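Local coordinates for protein oxidoreductase YdhF (Escherichia coli, PDB 1OG6) that binds NADPH in an aldo-keto reductase barrel and may function as an oxidoreductase, at residues A239-I242 against E243-V246; G264-E267 against R268-A272. One frame throughout, in Å; residues are numbered along the deposited sequence.

Contact 1 of 2, residues A239-I242 against E243-V246; sequences AGSI and EQVV. With NAP (NADP nicotinamide-adenine-dinucleotide phosphate), chain F.
Ser241 and Glu243 meet at the first turn of helix 242-251, in the TIM-barrel fold of the aldo-keto reductases, with Ser241 in the N-cap position. Glu243 leaves the helix with CG beside its backbone N, chi1 -35°, and runs on extended. Its CB lies near Ser241 OG, CG comes up to Ser241 CB, and CD passes Ser241 CB at 3.6 Å. At the tip, OE1 accepts a weak hydrogen bond from the adenine amino group of the cofactor, NAP N6A, at 2.6 Å, and Phe218 also touches the side chain. The carboxylate thus reaches the adenine from the start of a helix, whose dipole would probably favour its charged form. In the first helical turn Gln244 N donates a hydrogen bond to Ser241 O at 2.9 Å, and Val246 N donates one to Ile242 O. Ala239, ahead of the cap, turns CB to Val245 CG2 at 4.0 Å, while Leu230 and Ala234 of helix 224-237 pack on the same valine. The second carboxylate oxygen of Glu243, OE2, lies 3.7 Å from Ser241 OG.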
ATOM      1  N   ALA C 239      22.385 -31.198   0.484  1.00 29.62           N
ATOM      2  CA  ALA C 239      22.272 -30.644  -0.859  1.00 26.02           C
ATOM      3  C   ALA C 239      23.602 -30.707  -1.583  1.00 25.31           C
ATOM      4  O   ALA C 239      24.645 -30.915  -0.966  1.00 25.43           O
ATOM      5  CB  ALA C 239      21.791 -29.214  -0.791  1.00 25.39           C
ATOM      6  N   GLY C 240      23.561 -30.525  -2.897  1.00 25.39           N
ATOM      7  CA  GLY C 240      24.773 -30.578  -3.689  1.00 25.66           C
ATOM      8  C   GLY C 240      25.456 -29.235  -3.853  1.00 26.60           C
ATOM      9  O   GLY C 240      26.685 -29.156  -3.921  1.00 28.54           O
ATOM     10  N   SER C 241      24.667 -28.172  -3.911  1.00 25.28           N
ATOM     11  CA  SER C 241      25.224 -26.845  -4.079  1.00 25.19           C
ATOM     12  C   SER C 241      24.427 -25.819  -3.306  1.00 25.37           C
ATOM     13  O   SER C 241      23.237 -26.002  -3.065  1.00 25.09           O
ATOM     14  CB  SER C 241      25.219 -26.483  -5.555  1.00 26.20           C
ATOM     15  OG  SER C 241      23.953 -26.779  -6.125  1.00 27.33           O
ATOM     16  N   ILE C 242      25.082 -24.734  -2.914  1.00 25.24           N
ATOM     17  CA  ILE C 242      24.386 -23.688  -2.187  1.00 24.96           C
ATOM     18  C   ILE C 242      23.243 -23.186  -3.062  1.00 24.84           C
ATOM     19  O   ILE C 242      22.205 -22.765  -2.568  1.00 23.96           O
ATOM     20  CB  ILE C 242      25.334 -22.516  -1.837  1.00 23.90           C
ATOM     21  CG1 ILE C 242      26.058 -22.037  -3.088  1.00 23.82           C
ATOM     22  CG2 ILE C 242      26.340 -22.956  -0.788  1.00 21.88           C
ATOM     23  CD1 ILE C 242      26.935 -20.840  -2.850  1.00 23.70           C
ATOM     24  N   GLU C 243      23.441 -23.261  -4.371  1.00 26.23           N
ATOM     25  CA  GLU C 243      22.446 -22.831  -5.340  1.00 28.32           C
ATOM     26  C   GLU C 243      21.147 -23.579  -5.120  1.00 28.50           C
ATOM     27  O   GLU C 243      20.077 -23.007  -5.267  1.00 28.07           O
ATOM     28  CB  GLU C 243      22.970 -23.107  -6.738  1.00 30.94           C
ATOM     29  CG  GLU C 243      24.464 -22.899  -6.803  1.00 38.76           C
ATOM     30  CD  GLU C 243      25.136 -23.692  -7.900  1.00 43.60           C
ATOM     31  OE1 GLU C 243      26.386 -23.787  -7.869  1.00 46.18           O
ATOM     32  OE2 GLU C 243      24.427 -24.214  -8.791  1.00 46.00           O
ATOM     33  N   GLN C 244      21.247 -24.861  -4.771  1.00 29.16           N
ATOM     34  CA  GLN C 244      20.070 -25.690  -4.525  1.00 28.24           C
ATOM     35  C   GLN C 244      19.402 -25.269  -3.239  1.00 27.92           C
ATOM     36  O   GLN C 244      18.182 -25.367  -3.113  1.00 28.48           O
ATOM     37  CB  GLN C 244      20.441 -27.158  -4.393  1.00 29.00           C
ATOM     38  CG  GLN C 244      20.839 -27.835  -5.663  1.00 33.50           C
ATOM     39  CD  GLN C 244      21.160 -29.298  -5.432  1.00 37.26           C
ATOM     40  OE1 GLN C 244      20.277 -30.097  -5.115  1.00 37.98           O
ATOM     41  NE2 GLN C 244      22.433 -29.656  -5.575  1.00 40.19           N
ATOM     42  N   VAL C 245      20.206 -24.836  -2.270  1.00 26.19           N
ATOM     43  CA  VAL C 245      19.671 -24.389  -0.990  1.00 24.24           C
ATOM     44  C   VAL C 245      18.872 -23.108  -1.249  1.00 24.38           C
ATOM     45  O   VAL C 245      17.833 -22.874  -0.634  1.00 24.29           O
ATOM     46  CB  VAL C 245      20.805 -24.122   0.020  1.00 22.15           C
ATOM     47  CG1 VAL C 245      20.238 -23.726   1.348  1.00 21.26           C
ATOM     48  CG2 VAL C 245      21.643 -25.356   0.183  1.00 21.75           C
ATOM     49  N   VAL C 246      19.350 -22.292  -2.183  1.00 23.12           N
ATOM     50  CA  VAL C 246      18.667 -21.061  -2.532  1.00 21.96           C
ATOM     51  C   VAL C 246      17.399 -21.399  -3.308  1.00 22.56           C
ATOM     52  O   VAL C 246      16.317 -20.947  -2.959  1.00 24.69           O
ATOM     53  CB  VAL C 246      19.555 -20.164  -3.399  1.00 21.02           C
ATOM     54  CG1 VAL C 246      18.888 -18.838  -3.628  1.00 19.62           C
ATOM     55  CG2 VAL C 246      20.883 -19.955  -2.727  1.00 21.84           C
TER
HETATM   56  PA  NAP F1299      19.797 -16.401 -12.218  1.00 65.10           P
HETATM   57  O1A NAP F1299      20.203 -15.621 -11.115  0.62 64.24           O
HETATM   58  O2A NAP F1299      19.019 -17.699 -12.149  0.65 64.98           O
HETATM   59  O5B NAP F1299      21.074 -16.758 -13.122  1.00 64.28           O
HETATM   60  C5B NAP F1299      22.254 -17.238 -12.443  1.00 64.53           C
HETATM   61  C4B NAP F1299      23.437 -16.824 -13.384  0.78 63.66           C
HETATM   62  O4B NAP F1299      24.619 -17.303 -12.633  0.99 64.03           O
HETATM   63  C3B NAP F1299      23.514 -17.595 -14.727  0.60 63.31           C
HETATM   64  O3B NAP F1299      23.869 -16.621 -15.702  1.00 61.10           O
HETATM   65  C2B NAP F1299      24.598 -18.645 -14.585  0.90 63.55           C
HETATM   66  O2B NAP F1299      25.476 -18.717 -15.706  0.32 64.46           O
HETATM   67  C1B NAP F1299      25.401 -18.247 -13.310  1.00 63.65           C
HETATM   68  N9A NAP F1299      25.626 -19.415 -12.473  0.87 63.23           N
HETATM   69  C8A NAP F1299      24.796 -20.460 -12.111  1.00 63.22           C
HETATM   70  N7A NAP F1299      25.360 -21.357 -11.323  0.62 63.21           N
HETATM   71  C5A NAP F1299      26.648 -20.862 -11.160  1.00 62.95           C
HETATM   72  C6A NAP F1299      27.728 -21.381 -10.423  0.75 63.05           C
HETATM   73  N6A NAP F1299      27.744 -22.512  -9.691  0.65 63.07           N
HETATM   74  N1A NAP F1299      28.929 -20.648 -10.446  0.84 63.50           N
HETATM   75  N3A NAP F1299      27.985 -18.917 -11.911  1.00 62.63           N
HETATM   76  C4A NAP F1299      26.813 -19.659 -11.873  0.08 63.07           C
HETATM   77  O3  NAP F1299      18.925 -15.484 -13.177  0.77 64.09           O
HETATM   78  PN  NAP F1299      19.293 -14.630 -14.448  1.00 63.03           P
HETATM   79  O1N NAP F1299      19.335 -13.163 -14.423  0.51 63.25           O
HETATM   80  O2N NAP F1299      19.111 -15.425 -15.701  0.87 62.48           O
HETATM   81  O5D NAP F1299      17.710 -14.276 -14.479  0.20 62.07           O
HETATM   82  C5D NAP F1299      16.635 -15.272 -14.259  1.00 60.15           C
HETATM   83  C4D NAP F1299      15.724 -15.396 -15.470  0.86 59.72           C
HETATM   84  O4D NAP F1299      14.552 -14.544 -15.391  0.38 59.19           O
HETATM   85  C3D NAP F1299      16.348 -15.147 -16.891  1.00 59.64           C
HETATM   86  O3D NAP F1299      16.748 -16.369 -17.520  0.60 60.33           O
HETATM   87  O2D NAP F1299      14.594 -15.152 -18.662  1.00 58.46           O
HETATM   88  C1D NAP F1299      14.310 -13.867 -16.664  1.00 58.72           C
HETATM   89  N1N NAP F1299      14.322 -12.374 -16.431  0.62 57.85           N
HETATM   90  C2N NAP F1299      13.116 -11.638 -16.297  1.00 57.16           C
HETATM   91  C3N NAP F1299      13.184 -10.256 -16.113  0.81 57.37           C
HETATM   92  C7N NAP F1299      11.877  -9.464 -15.969  0.35 57.19           C
HETATM   93  O7N NAP F1299      11.987  -8.275 -15.816  1.00 57.01           O
HETATM   94  N7N NAP F1299      10.713 -10.055 -16.009  1.00 56.79           N
HETATM   95  C4N NAP F1299      14.472  -9.553 -16.059  1.00 57.29           C
HETATM   96  C5N NAP F1299      15.661 -10.326 -16.194  0.56 57.44           C
HETATM   97  C6N NAP F1299      15.613 -11.739 -16.382  0.76 57.27           C
HETATM   98  P2B NAP F1299      26.097 -20.095 -16.283  1.00 65.03           P
HETATM   99  O1X NAP F1299      25.366 -21.234 -16.986  0.58 64.55           O
HETATM  100  O2X NAP F1299      27.573 -19.876 -16.518  1.00 64.90           O
HETATM  101  O3X NAP F1299      25.713 -19.398 -17.570  0.91 65.47           O

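Contact 2 of 2, residues G264-E267 against R268-A272; sequences GKIE and RVRAA. With NAP (NADP nicotinamide-adenine-dinucleotide phosphate), chain F.
Lys265 and Arg268 make a local, largely surface contact at the N-terminus of helix 266-274, just after strand 258-261, where the cofactor's 2'-phosphate binds. The two side chains run side by side and point the same way. Arg268 is extended from CG to NE, chi2 179°, and spreads its guanidinium flat between two neighbours. Over one face lies the adenine, with NAP C5A 3.5 Å above the plane and over its centre. Over the opposite face comes the Lys265 chain, its CE offset toward the rim. A bend at the end of that lysine, chi4 58°, carries NZ to the phosphate, where it donates to NAP O2X at 2.9 Å. The guanidinium edge is turned to the same phosphate, but the modelled approach is too short to be trusted in detail. Gly264 N grips a second phosphate oxygen, NAP O1X, at 2.8 Å. A 2'-phosphate held at a helix start by a backbone N-H and a lysine is consistent with the use of NADPH by this TIM-barrel aldo-keto reductase. Lys265 is the N-cap residue; its carbonyl O accepts a hydrogen bond from Val269 N at 3.1 Å, and its own N is hydrogen-bonded to Ser263 OG. Two residues on, Glu267 O accepts one from Ala271 N. On the side facing helix 31-42, Phe37 packs on Ile266 and Val269. Arg270 crosses Ile266, and its NH1 sends a weak bond to Ile266 O at 3.4 Å.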
ATOM      1  N   GLY C 264      23.226 -21.834 -18.721  1.00 39.33           N
ATOM      2  CA  GLY C 264      23.318 -22.401 -20.058  1.00 41.12           C
ATOM      3  C   GLY C 264      23.972 -23.773 -20.096  1.00 42.20           C
ATOM      4  O   GLY C 264      24.191 -24.349 -21.169  1.00 42.36           O
ATOM      5  N   LYS C 265      24.286 -24.292 -18.913  1.00 41.94           N
ATOM      6  CA  LYS C 265      24.911 -25.597 -18.774  1.00 41.16           C
ATOM      7  C   LYS C 265      23.844 -26.569 -18.307  1.00 41.12           C
ATOM      8  O   LYS C 265      23.290 -26.408 -17.223  1.00 41.28           O
ATOM      9  CB  LYS C 265      26.044 -25.515 -17.754  1.00 40.77           C
ATOM     10  CG  LYS C 265      27.096 -24.481 -18.122  1.00 40.84           C
ATOM     11  CD  LYS C 265      28.212 -24.423 -17.102  1.00 41.60           C
ATOM     12  CE  LYS C 265      29.334 -23.529 -17.591  1.00 41.49           C
ATOM     13  NZ  LYS C 265      28.839 -22.163 -17.882  1.00 41.55           N
ATOM     14  N   ILE C 266      23.556 -27.572 -19.129  1.00 41.75           N
ATOM     15  CA  ILE C 266      22.531 -28.555 -18.806  1.00 42.82           C
ATOM     16  C   ILE C 266      22.762 -29.292 -17.482  1.00 43.93           C
ATOM     17  O   ILE C 266      21.803 -29.746 -16.853  1.00 44.51           O
ATOM     18  CB  ILE C 266      22.381 -29.587 -19.943  1.00 41.98           C
ATOM     19  CG1 ILE C 266      21.101 -30.395 -19.750  1.00 41.71           C
ATOM     20  CG2 ILE C 266      23.568 -30.510 -19.963  1.00 42.80           C
ATOM     21  CD1 ILE C 266      19.842 -29.561 -19.834  1.00 40.88           C
ATOM     22  N   GLU C 267      24.020 -29.410 -17.058  1.00 44.83           N
ATOM     23  CA  GLU C 267      24.351 -30.087 -15.802  1.00 45.49           C
ATOM     24  C   GLU C 267      23.985 -29.225 -14.597  1.00 44.39           C
ATOM     25  O   GLU C 267      23.636 -29.745 -13.535  1.00 43.11           O
ATOM     26  CB  GLU C 267      25.842 -30.444 -15.754  1.00 48.69           C
ATOM     27  CG  GLU C 267      26.798 -29.277 -15.985  1.00 53.07           C
ATOM     28  CD  GLU C 267      27.065 -29.004 -17.460  1.00 55.71           C
ATOM     29  OE1 GLU C 267      26.111 -28.702 -18.204  1.00 57.37           O
ATOM     30  OE2 GLU C 267      28.238 -29.091 -17.880  1.00 57.96           O
ATOM     31  N   ARG C 268      24.081 -27.906 -14.772  1.00 44.55           N
ATOM     32  CA  ARG C 268      23.731 -26.943 -13.731  1.00 44.12           C
ATOM     33  C   ARG C 268      22.215 -26.877 -13.668  1.00 43.79           C
ATOM     34  O   ARG C 268      21.631 -26.538 -12.639  1.00 43.90           O
ATOM     35  CB  ARG C 268      24.293 -25.561 -14.056  1.00 44.20           C
ATOM     36  CG  ARG C 268      25.694 -25.344 -13.545  1.00 46.96           C
ATOM     37  CD  ARG C 268      26.204 -23.974 -13.914  1.00 50.15           C
ATOM     38  NE  ARG C 268      27.517 -23.716 -13.325  1.00 55.46           N
ATOM     39  CZ  ARG C 268      28.289 -22.674 -13.627  1.00 57.08           C
ATOM     40  NH1 ARG C 268      27.888 -21.781 -14.521  1.00 57.91           N
ATOM     41  NH2 ARG C 268      29.467 -22.522 -13.034  1.00 58.14           N
ATOM     42  N   VAL C 269      21.586 -27.205 -14.789  1.00 43.20           N
ATOM     43  CA  VAL C 269      20.138 -27.231 -14.877  1.00 42.55           C
ATOM     44  C   VAL C 269      19.677 -28.540 -14.248  1.00 42.13           C
ATOM     45  O   VAL C 269      18.561 -28.636 -13.752  1.00 42.79           O
ATOM     46  CB  VAL C 269      19.671 -27.168 -16.345  1.00 42.97           C
ATOM     47  CG1 VAL C 269      18.152 -27.249 -16.425  1.00 42.97           C
ATOM     48  CG2 VAL C 269      20.173 -25.884 -16.981  1.00 42.42           C
ATOM     49  N   ARG C 270      20.537 -29.554 -14.274  1.00 41.72           N
ATOM     50  CA  ARG C 270      20.196 -30.832 -13.667  1.00 41.35           C
ATOM     51  C   ARG C 270      20.113 -30.651 -12.159  1.00 40.16           C
ATOM     52  O   ARG C 270      19.120 -31.021 -11.546  1.00 40.20           O
ATOM     53  CB  ARG C 270      21.246 -31.897 -13.990  1.00 43.95           C
ATOM     54  CG  ARG C 270      21.018 -32.613 -15.304  1.00 46.78           C
ATOM     55  CD  ARG C 270      21.957 -33.799 -15.477  1.00 49.18           C
ATOM     56  NE  ARG C 270      21.635 -34.552 -16.688  1.00 52.11           N
ATOM     57  CZ  ARG C 270      21.763 -34.080 -17.927  1.00 53.45           C
ATOM     58  NH1 ARG C 270      22.215 -32.851 -18.135  1.00 52.88           N
ATOM     59  NH2 ARG C 270      21.414 -34.832 -18.964  1.00 54.14           N
ATOM     60  N   ALA C 271      21.161 -30.077 -11.569  1.00 38.11           N
ATOM     61  CA  ALA C 271      21.208 -29.843 -10.124  1.00 36.10           C
ATOM     62  C   ALA C 271      19.969 -29.105  -9.642  1.00 34.93           C
ATOM     63  O   ALA C 271      19.286 -29.550  -8.724  1.00 33.74           O
ATOM     64  CB  ALA C 271      22.459 -29.043  -9.763  1.00 36.58           C
ATOM     65  N   ALA C 272      19.692 -27.968 -10.269  1.00 33.93           N
ATOM     66  CA  ALA C 272      18.539 -27.158  -9.924  1.00 31.82           C
ATOM     67  C   ALA C 272      17.339 -28.018  -9.568  1.00 31.14           C
ATOM     68  O   ALA C 272      17.012 -28.162  -8.399  1.00 30.73           O
ATOM     69  CB  ALA C 272      18.192 -26.240 -11.075  1.00 31.24           C
TER
HETATM   70  PA  NAP F1299      19.797 -16.401 -12.218  1.00 65.10           P
HETATM   71  O1A NAP F1299      20.203 -15.621 -11.115  0.62 64.24           O
HETATM   72  O2A NAP F1299      19.019 -17.699 -12.149  0.65 64.98           O
HETATM   73  O5B NAP F1299      21.074 -16.758 -13.122  1.00 64.28           O
HETATM   74  C5B NAP F1299      22.254 -17.238 -12.443  1.00 64.53           C
HETATM   75  C4B NAP F1299      23.437 -16.824 -13.384  0.78 63.66           C
HETATM   76  O4B NAP F1299      24.619 -17.303 -12.633  0.99 64.03           O
HETATM   77  C3B NAP F1299      23.514 -17.595 -14.727  0.60 63.31           C
HETATM   78  O3B NAP F1299      23.869 -16.621 -15.702  1.00 61.10           O
HETATM   79  C2B NAP F1299      24.598 -18.645 -14.585  0.90 63.55           C
HETATM   80  O2B NAP F1299      25.476 -18.717 -15.706  0.32 64.46           O
HETATM   81  C1B NAP F1299      25.401 -18.247 -13.310  1.00 63.65           C
HETATM   82  N9A NAP F1299      25.626 -19.415 -12.473  0.87 63.23           N
HETATM   83  C8A NAP F1299      24.796 -20.460 -12.111  1.00 63.22           C
HETATM   84  N7A NAP F1299      25.360 -21.357 -11.323  0.62 63.21           N
HETATM   85  C5A NAP F1299      26.648 -20.862 -11.160  1.00 62.95           C
HETATM   86  C6A NAP F1299      27.728 -21.381 -10.423  0.75 63.05           C
HETATM   87  N6A NAP F1299      27.744 -22.512  -9.691  0.65 63.07           N
HETATM   88  N1A NAP F1299      28.929 -20.648 -10.446  0.84 63.50           N
HETATM   89  N3A NAP F1299      27.985 -18.917 -11.911  1.00 62.63           N
HETATM   90  C4A NAP F1299      26.813 -19.659 -11.873  0.08 63.07           C
HETATM   91  O3  NAP F1299      18.925 -15.484 -13.177  0.77 64.09           O
HETATM   92  PN  NAP F1299      19.293 -14.630 -14.448  1.00 63.03           P
HETATM   93  O1N NAP F1299      19.335 -13.163 -14.423  0.51 63.25           O
HETATM   94  O2N NAP F1299      19.111 -15.425 -15.701  0.87 62.48           O
HETATM   95  O5D NAP F1299      17.710 -14.276 -14.479  0.20 62.07           O
HETATM   96  C5D NAP F1299      16.635 -15.272 -14.259  1.00 60.15           C
HETATM   97  C4D NAP F1299      15.724 -15.396 -15.470  0.86 59.72           C
HETATM   98  O4D NAP F1299      14.552 -14.544 -15.391  0.38 59.19           O
HETATM   99  C3D NAP F1299      16.348 -15.147 -16.891  1.00 59.64           C
HETATM  100  O3D NAP F1299      16.748 -16.369 -17.520  0.60 60.33           O
HETATM  101  O2D NAP F1299      14.594 -15.152 -18.662  1.00 58.46           O
HETATM  102  C1D NAP F1299      14.310 -13.867 -16.664  1.00 58.72           C
HETATM  103  N1N NAP F1299      14.322 -12.374 -16.431  0.62 57.85           N
HETATM  104  C2N NAP F1299      13.116 -11.638 -16.297  1.00 57.16           C
HETATM  105  C3N NAP F1299      13.184 -10.256 -16.113  0.81 57.37           C
HETATM  106  C7N NAP F1299      11.877  -9.464 -15.969  0.35 57.19           C
HETATM  107  O7N NAP F1299      11.987  -8.275 -15.816  1.00 57.01           O
HETATM  108  N7N NAP F1299      10.713 -10.055 -16.009  1.00 56.79           N
HETATM  109  C4N NAP F1299      14.472  -9.553 -16.059  1.00 57.29           C
HETATM  110  C5N NAP F1299      15.661 -10.326 -16.194  0.56 57.44           C
HETATM  111  C6N NAP F1299      15.613 -11.739 -16.382  0.76 57.27           C
HETATM  112  P2B NAP F1299      26.097 -20.095 -16.283  1.00 65.03           P
HETATM  113  O1X NAP F1299      25.366 -21.234 -16.986  0.58 64.55           O
HETATM  114  O2X NAP F1299      27.573 -19.876 -16.518  1.00 64.90           O
HETATM  115  O3X NAP F1299      25.713 -19.398 -17.570  0.91 65.47           O

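How the contacts relate
Contacts 1 and 2 are two helix starts that share one ligand: their centres lie about 12 Å apart, on the same side of the chain's centre, and both reach the adenosine half of NADPH. Contact 1 approaches the adenine at its amino group; contact 2 takes the base on its face and the 2'-phosphate beyond it. An acidic group and a basic pair thus meet different parts of the same nucleotide. The end of the Gln244 side chain also comes loosely up to the Ala271 backbone. Along the chain contact 1 closes before contact 2 opens, with strand 258-261 of the barrel between them. Ser263, hydrogen-bonded to the cofactor, immediately precedes contact 2.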